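Local coordinates for protein estrogen receptor (Crassostrea gigas, PDB 4N1Y) that probably regulates transcription as a constitutively active nuclear receptor of the steroid hormone receptor family, its allosteric switch having become vestigial, at residues D64-C77 with L148-I162. Residues are numbered along the deposited sequence; the frame is centred on the assembly and turned at random.
Sequences DLSLSDQVHLIECC and LVNAEVRRLASYNQI
His72, Asp69 and Leu73 of helix 67-89 meet the loop joining helix 137-149 to helix 159-180, inside the alpha-helical ligand-binding domain of a nuclear receptor. The polar contacts centre on two carboxylates. His72 NE2 donates to the anti lone pair of Glu152 OE2 at 2.6 Å, ring and carboxylate planes only 14° apart. Arg154 grips the same carboxylate side-on, NE to OE1 and NH2 to OE2, and its NH1 bridges to Glu121 of the second subunit. A glutamine in place of Glu152 would probably cost Arg154 one of its carboxylate partners and weaken the hold on His72. Buried Asp69 takes Ser158 N and OG on OD2, each at 2.9 Å, while a water links OD1 to Ala157 N. Between the two sites, apolar Leu156 lays CD2 over a face of the His72 ring, 4.2 Å from its centroid. Toward the ends, Leu65 CD2 packs against Ile162 CG1, and Leu73, branched and apolar as its buried place demands, sets CD2 3.8 Å from Ala151 CB. Small Ala151 lets the two backbones come close, its CB 3.7 Å from Cys77 CB. Chi1 of -58° sets Ser158 OG beside its backbone N, where both reach Asp69 OD2; OG accepts from Ser66 N (3.0 Å, N-H...O angle 169°).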
loop_
_atom_site.group_PDB
_atom_site.type_symbol
_atom_site.label_atom_id
_atom_site.label_comp_id
_atom_site.label_asym_id
_atom_site.label_seq_id
_atom_site.Cartn_x
_atom_site.Cartn_y
_atom_site.Cartn_z
ATOM N N ASP B 64 12.745 8.990 20.649
ATOM C CA ASP B 64 12.609 10.435 20.798
ATOM C C ASP B 64 11.252 10.983 20.321
ATOM O O ASP B 64 10.962 12.164 20.519
ATOM C CB ASP B 64 13.761 11.139 20.091
ATOM C CG ASP B 64 15.105 10.792 20.705
ATOM O OD1 ASP B 64 15.224 10.851 21.957
ATOM O OD2 ASP B 64 16.029 10.430 19.941
ATOM N N LEU B 65 10.439 10.141 19.676
ATOM C CA LEU B 65 9.043 10.484 19.379
ATOM C C LEU B 65 8.226 10.545 20.689
ATOM O O LEU B 65 8.616 9.949 21.700
ATOM C CB LEU B 65 8.427 9.454 18.434
ATOM C CG LEU B 65 9.192 9.177 17.141
ATOM C CD1 LEU B 65 8.518 8.099 16.325
ATOM C CD2 LEU B 65 9.302 10.446 16.326
ATOM N N SER B 66 7.111 11.270 20.689
ATOM C CA SER B 66 6.187 11.244 21.828
ATOM C C SER B 66 5.653 9.825 22.077
ATOM O O SER B 66 5.572 9.020 21.136
ATOM C CB SER B 66 5.037 12.221 21.600
ATOM O OG SER B 66 4.118 11.707 20.653
ATOM N N LEU B 67 5.324 9.501 23.329
ATOM C CA LEU B 67 4.773 8.176 23.625
ATOM C C LEU B 67 3.544 7.855 22.805
ATOM O O LEU B 67 3.479 6.795 22.179
ATOM C CB LEU B 67 4.431 8.013 25.098
ATOM C CG LEU B 67 5.565 7.714 26.076
ATOM C CD1 LEU B 67 5.363 6.298 26.584
ATOM C CD2 LEU B 67 6.937 7.840 25.444
ATOM N N SER B 68 2.587 8.773 22.782
ATOM C CA SER B 68 1.386 8.558 21.989
ATOM C C SER B 68 1.727 8.191 20.514
ATOM O O SER B 68 1.108 7.302 19.931
ATOM C CB SER B 68 0.481 9.792 22.056
ATOM O OG SER B 68 0.590 10.568 20.877
ATOM N N ASP B 69 2.721 8.850 19.925
ATOM C CA ASP B 69 3.063 8.584 18.529
ATOM C C ASP B 69 3.869 7.282 18.378
ATOM O O ASP B 69 3.751 6.589 17.362
ATOM C CB ASP B 69 3.818 9.772 17.928
ATOM C CG ASP B 69 2.922 10.997 17.739
ATOM O OD1 ASP B 69 1.679 10.842 17.737
ATOM O OD2 ASP B 69 3.455 12.119 17.597
ATOM N N GLN B 70 4.678 6.944 19.380
ATOM C CA GLN B 70 5.328 5.641 19.392
ATOM C C GLN B 70 4.288 4.535 19.347
ATOM O O GLN B 70 4.366 3.627 18.522
ATOM C CB GLN B 70 6.225 5.478 20.609
ATOM C CG GLN B 70 7.414 6.408 20.590
ATOM C CD GLN B 70 8.327 6.173 21.751
ATOM O OE1 GLN B 70 8.506 5.035 22.180
ATOM N NE2 GLN B 70 8.953 7.233 22.245
ATOM N N VAL B 71 3.295 4.621 20.220
ATOM C CA VAL B 71 2.228 3.647 20.199
ATOM C C VAL B 71 1.526 3.728 18.847
ATOM O O VAL B 71 1.279 2.707 18.217
ATOM C CB VAL B 71 1.226 3.868 21.347
ATOM C CG1 VAL B 71 -0.018 3.023 21.140
ATOM C CG2 VAL B 71 1.885 3.559 22.704
ATOM N N HIS B 72 1.276 4.940 18.359
ATOM C CA HIS B 72 0.471 5.087 17.150
ATOM C C HIS B 72 1.084 4.418 15.944
ATOM O O HIS B 72 0.382 3.754 15.192
ATOM C CB HIS B 72 0.208 6.550 16.826
ATOM C CG HIS B 72 -0.561 6.743 15.559
ATOM N ND1 HIS B 72 -1.928 6.589 15.489
ATOM C CD2 HIS B 72 -0.161 7.103 14.315
ATOM C CE1 HIS B 72 -2.334 6.816 14.253
ATOM N NE2 HIS B 72 -1.283 7.138 13.522
ATOM N N LEU B 73 2.385 4.596 15.756
ATOM C CA LEU B 73 3.087 3.975 14.644
ATOM C C LEU B 73 2.909 2.459 14.659
ATOM O O LEU B 73 2.503 1.853 13.666
ATOM C CB LEU B 73 4.567 4.356 14.699
ATOM C CG LEU B 73 4.729 5.817 14.304
ATOM C CD1 LEU B 73 6.154 6.215 14.314
ATOM C CD2 LEU B 73 4.172 5.953 12.912
ATOM N N ILE B 74 3.182 1.872 15.816
ATOM C CA ILE B 74 2.997 0.453 16.038
ATOM C C ILE B 74 1.555 0.015 15.750
ATOM O O ILE B 74 1.324 -0.999 15.069
ATOM C CB ILE B 74 3.336 0.098 17.493
ATOM C CG1 ILE B 74 4.776 0.485 17.801
ATOM C CG2 ILE B 74 3.074 -1.367 17.770
ATOM C CD1 ILE B 74 5.771 -0.401 17.139
ATOM N N GLU B 75 0.590 0.804 16.225
ATOM C CA GLU B 75 -0.815 0.474 16.020
ATOM C C GLU B 75 -1.150 0.449 14.527
ATOM O O GLU B 75 -1.907 -0.404 14.064
ATOM C CB GLU B 75 -1.727 1.470 16.746
ATOM C CG GLU B 75 -1.980 1.132 18.224
ATOM C CD GLU B 75 -2.701 2.241 18.976
ATOM O OE1 GLU B 75 -3.068 3.262 18.348
ATOM O OE2 GLU B 75 -2.892 2.100 20.203
ATOM N N CYS B 76 -0.534 1.329 13.751
ATOM C CA CYS B 76 -0.826 1.325 12.329
ATOM C C CYS B 76 -0.240 0.111 11.611
ATOM O O CYS B 76 -0.950 -0.556 10.858
ATOM C CB CYS B 76 -0.326 2.607 11.667
ATOM S SG CYS B 76 -1.217 4.113 12.131
ATOM N N CYS B 77 1.020 -0.215 11.888
ATOM C CA CYS B 77 1.761 -1.075 10.975
ATOM C C CYS B 77 2.158 -2.460 11.515
ATOM O O CYS B 77 2.904 -3.183 10.845
ATOM C CB CYS B 77 3.031 -0.349 10.529
ATOM S SG CYS B 77 4.316 -0.398 11.802
ATOM N N LEU B 148 7.680 0.833 9.479
ATOM C CA LEU B 148 7.362 1.489 10.738
ATOM C C LEU B 148 7.209 3.004 10.609
ATOM O O LEU B 148 6.181 3.552 10.966
ATOM C CB LEU B 148 8.456 1.177 11.752
ATOM C CG LEU B 148 8.352 1.861 13.100
ATOM C CD1 LEU B 148 7.142 1.344 13.831
ATOM C CD2 LEU B 148 9.617 1.581 13.885
ATOM N N VAL B 149 8.220 3.678 10.065
ATOM C CA VAL B 149 8.190 5.135 10.022
ATOM C C VAL B 149 7.273 5.663 8.920
ATOM O O VAL B 149 6.911 6.844 8.926
ATOM C CB VAL B 149 9.615 5.740 9.825
ATOM C CG1 VAL B 149 10.592 5.133 10.824
ATOM C CG2 VAL B 149 10.109 5.517 8.406
ATOM N N ASN B 150 6.881 4.786 7.997
ATOM C CA ASN B 150 5.956 5.154 6.927
ATOM C C ASN B 150 4.529 4.743 7.292
ATOM O O ASN B 150 3.616 4.826 6.464
ATOM C CB ASN B 150 6.346 4.478 5.616
ATOM C CG ASN B 150 5.683 5.117 4.403
ATOM O OD1 ASN B 150 5.686 6.343 4.260
ATOM N ND2 ASN B 150 5.076 4.290 3.537
ATOM N N ALA B 151 4.341 4.300 8.535
ATOM C CA ALA B 151 3.044 3.774 8.957
ATOM C C ALA B 151 1.925 4.796 8.793
ATOM O O ALA B 151 0.880 4.494 8.231
ATOM C CB ALA B 151 3.104 3.300 10.401
ATOM N N GLU B 152 2.162 6.021 9.240
ATOM C CA GLU B 152 1.100 7.017 9.233
ATOM C C GLU B 152 1.535 8.121 8.311
ATOM O O GLU B 152 2.677 8.564 8.379
ATOM C CB GLU B 152 0.834 7.551 10.645
ATOM C CG GLU B 152 -0.143 8.697 10.702
ATOM C CD GLU B 152 -1.567 8.300 10.333
ATOM O OE1 GLU B 152 -1.996 8.579 9.191
ATOM O OE2 GLU B 152 -2.265 7.721 11.192
ATOM N N VAL B 153 0.650 8.528 7.411
ATOM C CA VAL B 153 0.993 9.580 6.460
ATOM C C VAL B 153 0.421 10.924 6.892
ATOM O O VAL B 153 0.881 11.977 6.449
ATOM C CB VAL B 153 0.502 9.240 5.038
ATOM C CG1 VAL B 153 -1.039 9.282 4.940
ATOM C CG2 VAL B 153 1.169 10.157 4.010
ATOM N N ARG B 154 -0.578 10.874 7.765
ATOM C CA ARG B 154 -1.169 12.068 8.360
ATOM C C ARG B 154 -0.212 12.691 9.372
ATOM O O ARG B 154 0.596 12.003 9.986
ATOM C CB ARG B 154 -2.498 11.708 9.032
ATOM C CG ARG B 154 -3.622 11.320 8.073
ATOM C CD ARG B 154 -4.846 10.840 8.849
ATOM N NE ARG B 154 -4.485 9.732 9.737
ATOM C CZ ARG B 154 -5.306 9.151 10.610
ATOM N NH1 ARG B 154 -6.562 9.577 10.749
ATOM N NH2 ARG B 154 -4.858 8.150 11.367
ATOM N N ARG B 155 -0.359 13.984 9.599
ATOM C CA ARG B 155 0.538 14.709 10.495
ATOM C C ARG B 155 0.314 14.431 11.977
ATOM O O ARG B 155 -0.769 14.664 12.521
ATOM C CB ARG B 155 0.387 16.199 10.222
ATOM C CG ARG B 155 1.151 16.682 9.029
ATOM C CD ARG B 155 0.817 18.136 8.736
ATOM N NE ARG B 155 1.670 18.652 7.679
ATOM C CZ ARG B 155 2.939 18.969 7.884
ATOM N NH1 ARG B 155 3.422 18.882 9.110
ATOM N NH2 ARG B 155 3.702 19.417 6.898
ATOM N N LEU B 156 1.366 13.944 12.620
ATOM C CA LEU B 156 1.386 13.720 14.059
ATOM C C LEU B 156 2.199 14.802 14.791
ATOM O O LEU B 156 2.950 15.544 14.171
ATOM C CB LEU B 156 1.977 12.349 14.361
ATOM C CG LEU B 156 1.249 11.110 13.863
ATOM C CD1 LEU B 156 2.177 9.947 14.060
ATOM C CD2 LEU B 156 -0.046 10.897 14.632
ATOM N N ALA B 157 2.064 14.873 16.109
ATOM C CA ALA B 157 2.855 15.804 16.904
ATOM C C ALA B 157 4.355 15.651 16.613
ATOM O O ALA B 157 5.108 16.627 16.545
ATOM C CB ALA B 157 2.568 15.599 18.372
ATOM N N SER B 158 4.787 14.414 16.440
ATOM C CA SER B 158 6.198 14.135 16.237
ATOM C C SER B 158 6.588 14.211 14.758
ATOM O O SER B 158 7.547 13.567 14.325
ATOM C CB SER B 158 6.542 12.766 16.815
ATOM O OG SER B 158 6.215 12.715 18.195
ATOM N N TYR B 159 5.824 14.974 13.982
ATOM C CA TYR B 159 6.035 15.064 12.541
ATOM C C TYR B 159 7.493 15.277 12.131
ATOM O O TYR B 159 8.001 14.577 11.261
ATOM C CB TYR B 159 5.182 16.184 11.952
ATOM C CG TYR B 159 5.406 16.393 10.474
ATOM C CD1 TYR B 159 4.771 15.584 9.542
ATOM C CD2 TYR B 159 6.252 17.399 10.005
ATOM C CE1 TYR B 159 4.962 15.767 8.190
ATOM C CE2 TYR B 159 6.449 17.591 8.637
ATOM C CZ TYR B 159 5.801 16.765 7.743
ATOM O OH TYR B 159 5.970 16.922 6.389
ATOM N N ASN B 160 8.152 16.236 12.765
ATOM C CA ASN B 160 9.533 16.570 12.450
ATOM C C ASN B 160 10.498 15.433 12.504
ATOM O O ASN B 160 11.228 15.151 11.557
ATOM C CB ASN B 160 10.055 17.584 13.441
ATOM C CG ASN B 160 9.577 18.921 13.151
ATOM O OD1 ASN B 160 9.232 19.212 12.009
ATOM N ND2 ASN B 160 9.559 19.783 14.165
ATOM N N GLN B 161 10.431 14.754 13.637
ATOM C CA GLN B 161 11.363 13.715 14.005
ATOM C C GLN B 161 11.166 12.515 13.095
ATOM O O GLN B 161 12.132 11.875 12.680
ATOM C CB GLN B 161 11.121 13.389 15.459
ATOM C CG GLN B 161 10.637 14.669 16.135
ATOM C CD GLN B 161 10.211 14.507 17.573
ATOM O OE1 GLN B 161 10.782 13.716 18.328
ATOM N NE2 GLN B 161 9.164 15.242 17.953
ATOM N N ILE B 162 9.902 12.221 12.797
ATOM C CA ILE B 162 9.533 11.179 11.860
ATOM C C ILE B 162 10.072 11.523 10.478
ATOM O O ILE B 162 10.546 10.664 9.739
ATOM C CB ILE B 162 8.024 11.009 11.805
ATOM C CG1 ILE B 162 7.487 10.620 13.176
ATOM C CG2 ILE B 162 7.647 9.997 10.769
ATOM C CD1 ILE B 162 5.993 10.739 13.244
HETATM O O HOH W 1 0.167 12.927 17.565
#